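Local atomic coordinates of periplasmic binding protein (Veillonella parvula, PDB entry 4LJS), a protein that probably binds a metal chelate, such as haem or an iron siderophore, in the periplasm and delivers it to an ABC importer. Residues A49-S54 against V112-T117; Y137-S142 against Y155-D160. All coordinates share one frame; numbering follows the deposited sequence.

Contact 1 (A49-S54 against V112-T117); sequences AMWQNS and VGWKST
Trp51 sets the edge of its indole, at CD1, over one face of the Trp114 indole. The closest approach is 3.6 Å, from Trp51 CD1 to Trp114 CD2, and the two five-membered rings are inclined at 51°, an edge-to-face pair. At its own rim Trp114 gives NE1-H to Asn53 OD1 at 3.1 Å. The N-H points well at the oxygen (164°), but the donor stands tilted from the plane of the amide. Asn53 CG lies between backbone N and carbonyl carbon (chi1 64°), which brings OD1 to the indole edge. One water joins the segments by accepting from Trp51 NE1; it is also hydrogen-bonded to Thr117 OG1 and Ser116 OG. A second water donates to Ser54 OG and Gly113 O. Further out, Thr117 OG1 accepts from Trp114 N (2.9 Å) and ties the turn together. The strands pair just before the turns: Met50 N donates a hydrogen bond to Val112 O at 2.8 Å, and Ala49 pairs with Val112 in parallel. Ser116 OG is also hydrogen-bonded to a glycerol, probably from the crystallisation liquor, close to Trp114. Turns at the C-terminal ends of adjacent parallel strands commonly form the ligand cleft in Rossmann-like lobes of binding proteins.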
loop_
_atom_site.group_PDB
_atom_site.type_symbol
_atom_site.label_atom_id
_atom_site.label_comp_id
_atom_site.label_asym_id
_atom_site.label_seq_id
_atom_site.Cartn_x
_atom_site.Cartn_y
_atom_site.Cartn_z
ATOM N N ALA A 49 7.949 12.914 2.733
ATOM C CA ALA A 49 7.065 11.788 2.454
ATOM C C ALA A 49 7.310 10.670 3.461
ATOM O O ALA A 49 8.423 10.134 3.562
ATOM C CB ALA A 49 7.272 11.293 1.025
HETATM N N MSE A 50 6.272 10.333 4.219
HETATM C CA MSE A 50 6.384 9.297 5.241
HETATM C C MSE A 50 5.740 7.996 4.773
HETATM O O MSE A 50 4.600 7.992 4.316
HETATM C CB MSE A 50 5.744 9.770 6.555
HETATM C CG MSE A 50 6.217 9.033 7.802
HETATM SE SE MSE A 50 7.952 9.637 8.493
HETATM C CE MSE A 50 7.945 11.313 7.589
ATOM N N TRP A 51 6.501 6.907 4.883
ATOM C CA TRP A 51 6.060 5.545 4.566
ATOM C C TRP A 51 5.984 5.242 3.071
ATOM O O TRP A 51 5.860 6.151 2.243
ATOM C CB TRP A 51 4.763 5.165 5.304
ATOM C CG TRP A 51 4.760 5.654 6.720
ATOM C CD1 TRP A 51 3.838 6.485 7.303
ATOM C CD2 TRP A 51 5.753 5.392 7.724
ATOM N NE1 TRP A 51 4.180 6.727 8.611
ATOM C CE2 TRP A 51 5.351 6.071 8.895
ATOM C CE3 TRP A 51 6.933 4.637 7.753
ATOM C CZ2 TRP A 51 6.097 6.030 10.077
ATOM C CZ3 TRP A 51 7.667 4.595 8.926
ATOM C CH2 TRP A 51 7.245 5.288 10.073
ATOM N N GLN A 52 6.069 3.947 2.762
ATOM C CA GLN A 52 6.220 3.433 1.399
ATOM C C GLN A 52 5.245 3.991 0.357
ATOM O O GLN A 52 5.673 4.406 -0.724
ATOM C CB GLN A 52 6.147 1.900 1.402
ATOM C CG GLN A 52 6.632 1.281 0.110
ATOM C CD GLN A 52 7.613 0.153 0.339
ATOM O OE1 GLN A 52 7.690 -0.409 1.432
ATOM N NE2 GLN A 52 8.376 -0.182 -0.695
ATOM N N ASN A 53 3.949 3.988 0.662
ATOM C CA ASN A 53 2.957 4.519 -0.283
ATOM C C ASN A 53 3.209 5.969 -0.667
ATOM O O ASN A 53 3.064 6.327 -1.830
ATOM C CB ASN A 53 1.517 4.347 0.217
ATOM C CG ASN A 53 1.225 5.139 1.496
ATOM O OD1 ASN A 53 2.113 5.391 2.305
ATOM N ND2 ASN A 53 -0.036 5.511 1.683
ATOM N N SER A 54 3.597 6.797 0.302
ATOM C CA SER A 54 3.893 8.200 0.019
ATOM C C SER A 54 5.078 8.300 -0.940
ATOM O O SER A 54 5.020 9.004 -1.947
ATOM C CB SER A 54 4.213 8.963 1.308
ATOM O OG SER A 54 3.266 8.682 2.325
ATOM N N VAL A 112 3.387 14.413 3.161
ATOM C CA VAL A 112 2.465 13.332 2.836
ATOM C C VAL A 112 2.676 12.181 3.812
ATOM O O VAL A 112 3.793 11.682 3.977
ATOM C CB VAL A 112 2.676 12.831 1.398
ATOM C CG1 VAL A 112 1.664 11.732 1.062
ATOM C CG2 VAL A 112 2.588 13.990 0.403
ATOM N N GLY A 113 1.612 11.765 4.480
ATOM C CA GLY A 113 1.747 10.681 5.434
ATOM C C GLY A 113 0.445 10.022 5.831
ATOM O O GLY A 113 -0.522 9.992 5.066
ATOM N N TRP A 114 0.438 9.493 7.048
ATOM C CA TRP A 114 -0.704 8.790 7.591
ATOM C C TRP A 114 -1.371 9.625 8.679
ATOM O O TRP A 114 -0.842 10.664 9.093
ATOM C CB TRP A 114 -0.263 7.438 8.160
ATOM C CG TRP A 114 0.211 6.474 7.121
ATOM C CD1 TRP A 114 0.419 6.734 5.798
ATOM C CD2 TRP A 114 0.531 5.082 7.312
ATOM N NE1 TRP A 114 0.849 5.600 5.155
ATOM C CE2 TRP A 114 0.925 4.572 6.058
ATOM C CE3 TRP A 114 0.511 4.222 8.417
ATOM C CZ2 TRP A 114 1.306 3.238 5.878
ATOM C CZ3 TRP A 114 0.894 2.901 8.240
ATOM C CH2 TRP A 114 1.286 2.422 6.976
ATOM N N LYS A 115 -2.533 9.165 9.135
ATOM C CA LYS A 115 -3.267 9.834 10.209
ATOM C C LYS A 115 -2.379 10.105 11.427
ATOM O O LYS A 115 -2.393 11.204 11.980
ATOM C CB LYS A 115 -4.487 8.996 10.618
ATOM C CG LYS A 115 -5.138 9.379 11.956
ATOM C CD LYS A 115 -6.256 8.395 12.298
ATOM C CE LYS A 115 -6.078 7.777 13.679
ATOM N NZ LYS A 115 -6.895 6.531 13.839
ATOM N N SER A 116 -1.593 9.108 11.823
ATOM C CA SER A 116 -0.732 9.221 13.001
ATOM C C SER A 116 0.477 10.136 12.798
ATOM O O SER A 116 1.121 10.535 13.762
ATOM C CB SER A 116 -0.241 7.837 13.433
ATOM O OG SER A 116 0.626 7.297 12.441
ATOM N N THR A 117 0.796 10.457 11.551
ATOM C CA THR A 117 1.970 11.283 11.272
ATOM C C THR A 117 1.786 12.730 11.739
ATOM O O THR A 117 2.749 13.398 12.122
ATOM C CB THR A 117 2.306 11.309 9.765
ATOM O OG1 THR A 117 2.311 9.977 9.240
ATOM C CG2 THR A 117 3.666 11.951 9.522
HETATM O O HOH W 1 2.956 8.118 11.117
HETATM O O HOH W 2 0.644 8.587 2.661
#

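Contact 2 (Y137-S142 against Y155-D160); sequences YIAESS and YKYIRD
Tyr137 reaches from its strand to the helix and donates its OH to Asp160 OD2 at 2.6 Å. The carboxylate offers its anti lone pair, on the side away from its other oxygen, and its plane stands at 81° to the phenol ring. Lys156 NZ meets Asp160 OD2 at 2.9 Å, nearly in line with the C-O bond, in a salt bridge one helical turn long. Two donors thus grip OD2, which probably favours the charged form of Asp160. The tight part is made by Tyr137, Ala139, Tyr157 and Asp160, all buried. Here Tyr157 CD1 lies at the edge of the Tyr137 ring, 3.5 Å from Tyr137 CE2, with the ring planes oblique at 44°. Tyr157 CG is trans to its backbone N (chi1 178°), which carries the ring back to the strand, where Tyr157 CE1 touches Ala139 CB at 3.6 Å. Ile26 of strand 19-29 also packs on Tyr137 and Asp160.

Lys156 leads to the looser, partly exposed side. Glu140 extends its chain across that of Lys156, but Glu140 OE1 stays 4.3 Å from Lys156 NZ. The opposite charges can attract there without forming a salt bridge. Ser142 N and OG both donate to Ala139 O and close the short 3-10 turn after the strand. The whole is alpha/beta layering: the edge strand of a parallel sheet, covered by a helix that follows it in the chain.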
loop_
_atom_site.group_PDB
_atom_site.type_symbol
_atom_site.label_atom_id
_atom_site.label_comp_id
_atom_site.label_asym_id
_atom_site.label_seq_id
_atom_site.Cartn_x
_atom_site.Cartn_y
_atom_site.Cartn_z
ATOM N N TYR A 137 -1.075 16.172 3.177
ATOM C CA TYR A 137 -1.985 15.198 2.597
ATOM C C TYR A 137 -1.882 13.887 3.361
ATOM O O TYR A 137 -0.785 13.377 3.588
ATOM C CB TYR A 137 -1.717 14.974 1.104
ATOM C CG TYR A 137 -2.692 13.995 0.498
ATOM C CD1 TYR A 137 -3.995 14.383 0.205
ATOM C CD2 TYR A 137 -2.327 12.676 0.245
ATOM C CE1 TYR A 137 -4.908 13.494 -0.339
ATOM C CE2 TYR A 137 -3.242 11.769 -0.303
ATOM C CZ TYR A 137 -4.529 12.188 -0.589
ATOM O OH TYR A 137 -5.450 11.308 -1.127
ATOM N N ILE A 138 -3.036 13.354 3.748
ATOM C CA ILE A 138 -3.115 12.170 4.595
ATOM C C ILE A 138 -3.791 11.007 3.854
ATOM O O ILE A 138 -4.850 11.185 3.250
ATOM C CB ILE A 138 -3.887 12.514 5.889
ATOM C CG1 ILE A 138 -3.074 13.513 6.717
ATOM C CG2 ILE A 138 -4.202 11.259 6.702
ATOM C CD1 ILE A 138 -3.834 14.125 7.878
ATOM N N ALA A 139 -3.173 9.827 3.882
ATOM C CA ALA A 139 -3.773 8.642 3.259
ATOM C C ALA A 139 -5.088 8.269 3.940
ATOM O O ALA A 139 -5.113 7.975 5.137
ATOM C CB ALA A 139 -2.820 7.472 3.313
ATOM N N GLU A 140 -6.178 8.269 3.181
ATOM C CA GLU A 140 -7.474 7.892 3.738
ATOM C C GLU A 140 -7.488 6.464 4.306
ATOM O O GLU A 140 -8.173 6.188 5.286
ATOM C CB GLU A 140 -8.589 8.060 2.700
ATOM C CG GLU A 140 -9.965 7.799 3.271
ATOM C CD GLU A 140 -11.050 7.771 2.211
ATOM O OE1 GLU A 140 -10.720 7.889 1.009
ATOM O OE2 GLU A 140 -12.234 7.625 2.591
ATOM N N SER A 141 -6.723 5.560 3.706
ATOM C CA SER A 141 -6.708 4.176 4.180
ATOM C C SER A 141 -5.923 3.985 5.481
ATOM O O SER A 141 -5.855 2.871 6.012
ATOM C CB SER A 141 -6.156 3.246 3.107
ATOM O OG SER A 141 -4.782 3.498 2.888
ATOM N N SER A 142 -5.333 5.064 5.996
ATOM C CA SER A 142 -4.641 5.008 7.280
ATOM C C SER A 142 -5.500 5.495 8.464
ATOM O O SER A 142 -5.011 5.579 9.592
ATOM C CB SER A 142 -3.351 5.823 7.218
ATOM O OG SER A 142 -3.632 7.213 7.211
ATOM N N TYR A 155 -7.062 4.130 -5.228
ATOM C CA TYR A 155 -7.219 4.825 -6.505
ATOM C C TYR A 155 -7.309 6.340 -6.310
ATOM O O TYR A 155 -6.638 7.099 -7.006
ATOM C CB TYR A 155 -8.457 4.326 -7.255
ATOM C CG TYR A 155 -8.352 2.892 -7.723
ATOM C CD1 TYR A 155 -7.115 2.319 -7.977
ATOM C CD2 TYR A 155 -9.490 2.112 -7.919
ATOM C CE1 TYR A 155 -7.009 1.009 -8.408
ATOM C CE2 TYR A 155 -9.392 0.793 -8.347
ATOM C CZ TYR A 155 -8.143 0.248 -8.588
ATOM O OH TYR A 155 -8.012 -1.059 -9.015
ATOM N N LYS A 156 -8.144 6.771 -5.367
ATOM C CA LYS A 156 -8.335 8.193 -5.115
ATOM C C LYS A 156 -7.028 8.803 -4.622
ATOM O O LYS A 156 -6.680 9.929 -4.979
ATOM C CB LYS A 156 -9.441 8.425 -4.079
ATOM C CG LYS A 156 -9.421 9.843 -3.483
ATOM C CD LYS A 156 -10.600 10.112 -2.540
ATOM C CE LYS A 156 -10.473 11.472 -1.839
ATOM N NZ LYS A 156 -9.388 11.504 -0.804
ATOM N N TYR A 157 -6.313 8.040 -3.800
ATOM C CA TYR A 157 -5.035 8.463 -3.249
ATOM C C TYR A 157 -4.094 8.802 -4.394
ATOM O O TYR A 157 -3.501 9.880 -4.436
ATOM C CB TYR A 157 -4.456 7.330 -2.406
ATOM C CG TYR A 157 -3.093 7.585 -1.793
ATOM C CD1 TYR A 157 -2.970 8.284 -0.595
ATOM C CD2 TYR A 157 -1.933 7.092 -2.389
ATOM C CE1 TYR A 157 -1.736 8.496 -0.013
ATOM C CE2 TYR A 157 -0.686 7.302 -1.814
ATOM C CZ TYR A 157 -0.594 8.010 -0.625
ATOM O OH TYR A 157 0.633 8.231 -0.033
ATOM N N ILE A 158 -3.991 7.881 -5.343
ATOM C CA ILE A 158 -3.130 8.072 -6.505
ATOM C C ILE A 158 -3.601 9.273 -7.326
ATOM O O ILE A 158 -2.798 10.093 -7.774
ATOM C CB ILE A 158 -3.100 6.792 -7.360
ATOM C CG1 ILE A 158 -2.426 5.668 -6.565
ATOM C CG2 ILE A 158 -2.373 7.026 -8.669
ATOM C CD1 ILE A 158 -2.474 4.320 -7.219
ATOM N N ARG A 159 -4.915 9.387 -7.482
ATOM C CA ARG A 159 -5.508 10.461 -8.257
ATOM C C ARG A 159 -5.262 11.830 -7.603
ATOM O O ARG A 159 -4.965 12.811 -8.292
ATOM C CB ARG A 159 -7.002 10.184 -8.420
ATOM C CG ARG A 159 -7.728 11.109 -9.355
ATOM C CD ARG A 159 -9.156 10.614 -9.593
ATOM N NE ARG A 159 -9.220 9.520 -10.563
ATOM C CZ ARG A 159 -9.709 8.309 -10.309
ATOM N NH1 ARG A 159 -10.178 8.017 -9.103
ATOM N NH2 ARG A 159 -9.739 7.387 -11.267
ATOM N N ASP A 160 -5.381 11.895 -6.278
ATOM C CA ASP A 160 -5.134 13.136 -5.538
ATOM C C ASP A 160 -3.686 13.601 -5.692
ATOM O O ASP A 160 -3.420 14.772 -5.956
ATOM C CB ASP A 160 -5.436 12.955 -4.052
ATOM C CG ASP A 160 -6.919 12.912 -3.755
ATOM O OD1 ASP A 160 -7.711 13.385 -4.600
ATOM O OD2 ASP A 160 -7.291 12.413 -2.668
#

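From the N terminus, strand 47-50 turns into helix 52-60. Contact 1 then closes a loop of 57 residues, which holds strand 67-71 and helices 84-89 and 100-106, on strand 110-113. The chain continues through helix 126-130 to the edge strand 135-138. Contact 2 closes a much shorter loop, of 12 residues, on helix 151-164. The contacts follow in series; neither nests in the other. They meet at and just past the ends of neighbouring strands: Gly113 O probably accepts from Ala139 N, and Lys115 N probably donates to Ser142 OG. Tyr157 of contact 2 also packs on Asn53 and Ser54 of contact 1. Together they join helices 52-60 and 151-164 to one parallel sheet.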